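PDB 6VJR: vinylacetyl-CoA Delta-isomerase from Nitrosopumilus maritimus SCM1, which probably acts as a vinylacetyl-CoA Delta-isomerase and 4-hydroxybutyryl-CoA dehydratase, using FAD, a [4Fe-4S] cluster and an additional iron. Local coordinates for residues A[286-291]-A[355-360]. Numbering follows the deposited sequence.
Sequences TCYHRR and YLNDDM. With FE (Fe (III) ion), chain I.
With its CG anti to the carbonyl carbon (chi1 -71°), Tyr288 sends its ring out from the helix toward Leu356, while Asn357, CG lodged between its own backbone N and carbonyl carbon (chi1 58°), turns its amide onto the backbone of Cys287. The Tyr288 hydroxyl donates to the carbonyl of Tyr355, OH to O 2.6 Å, with the acceptor at the ring edge and the donor above the carbonyl plane. Over one ring face lies the Leu356 methyl CD1, a CH-pi contact 3.7 Å from the Tyr288 centroid and offset toward the rim. A phenylalanine in place of Tyr288 could keep this methyl contact but would probably leave the Tyr355 carbonyl without its hydroxyl donor and the ring less firmly fixed in rotation. Asn357 ND2 bonds to Cys287 O at 2.9 Å, nearly straight at 165°; the oxygen lies close to the amide plane, although ND2 sits well above the carbonyl plane. Ser343 OG takes a second bond from ND2, so this buried amide nitrogen has two acceptors, one of them on the helix. The Cys287 side chain packs against Leu356 and Asp359, SG 3.7 Å from Leu356 CD1, with CB near Asp359 OD2. The bent chain of Arg291 crosses Asn357 at a slant, CG 3.2 Å from Asn357 ND2; its NE bonds back to Tyr288 O, and NH1 reaches Gln83. One water bridges Thr286 OG1 and Asp359 OD2, while Asp359 OD1 accepts a hydrogen bond from Gln363. From the same turn of helix, His289 points away to ligate the iron(III) through NE2, together with Tyr293 and Glu443. The contact thus joins the iron-bearing helix 278-292 to the link between strand 355-356, paired antiparallel with strand 348-349, and helix 359-369, while helix 101-121 also packs against Tyr288.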
loop_
_atom_site.group_PDB
_atom_site.type_symbol
_atom_site.label_atom_id
_atom_site.label_comp_id
_atom_site.label_asym_id
_atom_site.label_seq_id
_atom_site.Cartn_x
_atom_site.Cartn_y
_atom_site.Cartn_z
ATOM N N THR A 286 19.098 -20.589 0.298
ATOM C CA THR A 286 18.118 -19.517 0.247
ATOM C C THR A 286 18.302 -18.506 1.376
ATOM O O THR A 286 18.020 -17.320 1.183
ATOM C CB THR A 286 16.669 -20.001 0.136
ATOM O OG1 THR A 286 16.305 -20.782 1.277
ATOM C CG2 THR A 286 16.442 -20.749 -1.164
ATOM N N CYS A 287 18.726 -18.945 2.550
ATOM C CA CYS A 287 19.016 -18.031 3.641
ATOM C C CYS A 287 20.039 -16.990 3.181
ATOM O O CYS A 287 19.827 -15.793 3.367
ATOM C CB CYS A 287 19.549 -18.831 4.820
ATOM S SG CYS A 287 19.924 -17.849 6.287
ATOM N N TYR A 288 21.186 -17.438 2.650
ATOM C CA TYR A 288 22.156 -16.488 2.146
ATOM C C TYR A 288 21.576 -15.641 1.025
ATOM O O TYR A 288 21.731 -14.402 0.983
ATOM C CB TYR A 288 23.405 -17.191 1.629
ATOM C CG TYR A 288 24.325 -17.816 2.677
ATOM C CD1 TYR A 288 25.036 -17.055 3.583
ATOM C CD2 TYR A 288 24.400 -19.196 2.804
ATOM C CE1 TYR A 288 25.855 -17.642 4.515
ATOM C CE2 TYR A 288 25.238 -19.795 3.720
ATOM C CZ TYR A 288 25.908 -19.020 4.640
ATOM O OH TYR A 288 26.743 -19.611 5.558
ATOM N N HIS A 289 21.017 -16.332 0.035
ATOM C CA HIS A 289 20.702 -15.654 -1.208
ATOM C C HIS A 289 19.577 -14.623 -1.038
ATOM O O HIS A 289 19.621 -13.575 -1.693
ATOM C CB HIS A 289 20.433 -16.626 -2.340
ATOM C CG HIS A 289 20.616 -15.981 -3.671
ATOM N ND1 HIS A 289 21.804 -15.449 -4.119
ATOM C CD2 HIS A 289 19.707 -15.713 -4.630
ATOM C CE1 HIS A 289 21.575 -14.880 -5.320
ATOM N NE2 HIS A 289 20.299 -15.035 -5.648
ATOM N N ARG A 290 18.636 -14.879 -0.130
ATOM C CA ARG A 290 17.516 -13.970 0.112
ATOM C C ARG A 290 18.000 -12.623 0.653
ATOM O O ARG A 290 17.322 -11.627 0.496
ATOM C CB ARG A 290 16.465 -14.645 0.992
ATOM C CG ARG A 290 15.626 -15.596 0.151
ATOM C CD ARG A 290 14.600 -16.378 0.893
ATOM N NE ARG A 290 13.934 -17.316 -0.008
ATOM C CZ ARG A 290 13.320 -18.415 0.387
ATOM N NH1 ARG A 290 13.034 -18.598 1.654
ATOM N NH2 ARG A 290 13.037 -19.346 -0.484
ATOM N N ARG A 291 19.213 -12.539 1.223
ATOM C CA ARG A 291 19.737 -11.224 1.567
ATOM C C ARG A 291 20.926 -10.764 0.710
ATOM O O ARG A 291 21.416 -9.638 0.899
ATOM C CB ARG A 291 19.976 -11.012 3.048
ATOM C CG ARG A 291 20.840 -11.986 3.785
ATOM C CD ARG A 291 22.359 -11.711 3.729
ATOM N NE ARG A 291 23.006 -12.330 2.577
ATOM C CZ ARG A 291 24.343 -12.536 2.473
ATOM N NH1 ARG A 291 25.214 -12.030 3.366
ATOM N NH2 ARG A 291 24.801 -13.214 1.443
ATOM N N TYR A 355 29.964 -18.867 8.845
ATOM C CA TYR A 355 28.881 -18.067 9.406
ATOM C C TYR A 355 27.680 -18.079 8.455
ATOM O O TYR A 355 27.838 -17.972 7.228
ATOM C CB TYR A 355 29.328 -16.634 9.715
ATOM C CG TYR A 355 29.988 -16.521 11.074
ATOM C CD1 TYR A 355 31.155 -17.219 11.370
ATOM C CD2 TYR A 355 29.416 -15.759 12.087
ATOM C CE1 TYR A 355 31.705 -17.174 12.640
ATOM C CE2 TYR A 355 29.956 -15.708 13.353
ATOM C CZ TYR A 355 31.105 -16.421 13.628
ATOM O OH TYR A 355 31.679 -16.390 14.863
ATOM N N LEU A 356 26.495 -18.245 9.039
ATOM C CA LEU A 356 25.210 -18.151 8.343
ATOM C C LEU A 356 24.463 -16.925 8.846
ATOM O O LEU A 356 24.330 -16.706 10.046
ATOM C CB LEU A 356 24.445 -19.446 8.633
ATOM C CG LEU A 356 23.054 -19.564 8.001
ATOM C CD1 LEU A 356 23.174 -19.692 6.490
ATOM C CD2 LEU A 356 22.299 -20.720 8.553
ATOM N N ASN A 357 23.938 -16.120 7.925
ATOM C CA ASN A 357 23.152 -14.962 8.274
ATOM C C ASN A 357 21.812 -15.388 8.887
ATOM O O ASN A 357 21.385 -16.538 8.819
ATOM C CB ASN A 357 22.913 -14.106 7.031
ATOM C CG ASN A 357 22.227 -14.910 5.963
ATOM O OD1 ASN A 357 22.770 -15.872 5.414
ATOM N ND2 ASN A 357 21.003 -14.533 5.665
ATOM N N ASP A 358 21.156 -14.424 9.547
ATOM C CA ASP A 358 19.878 -14.619 10.203
ATOM C C ASP A 358 18.791 -14.924 9.190
ATOM O O ASP A 358 18.429 -14.081 8.374
ATOM C CB ASP A 358 19.469 -13.407 11.024
ATOM C CG ASP A 358 18.252 -13.666 11.894
ATOM O OD1 ASP A 358 17.173 -13.920 11.320
ATOM O OD2 ASP A 358 18.401 -13.647 13.150
ATOM N N ASP A 359 18.248 -16.136 9.274
ATOM C CA ASP A 359 17.279 -16.601 8.281
ATOM C C ASP A 359 15.999 -15.756 8.267
ATOM O O ASP A 359 15.515 -15.399 7.196
ATOM C CB ASP A 359 16.953 -18.058 8.526
ATOM C CG ASP A 359 16.163 -18.695 7.401
ATOM O OD1 ASP A 359 14.976 -18.311 7.260
ATOM O OD2 ASP A 359 16.758 -19.526 6.703
ATOM N N MET A 360 15.449 -15.460 9.427
ATOM C CA MET A 360 14.227 -14.692 9.509
ATOM C C MET A 360 14.413 -13.346 8.821
ATOM O O MET A 360 13.599 -12.959 7.998
ATOM C CB MET A 360 13.751 -14.500 10.954
ATOM C CG MET A 360 12.586 -13.561 11.048
ATOM S SD MET A 360 11.032 -14.165 10.403
ATOM C CE MET A 360 10.289 -14.816 11.910
HETATM FE FE FE I . 18.937 -14.216 -7.278
HETATM O O HOH W 1 15.674 -19.888 4.015
#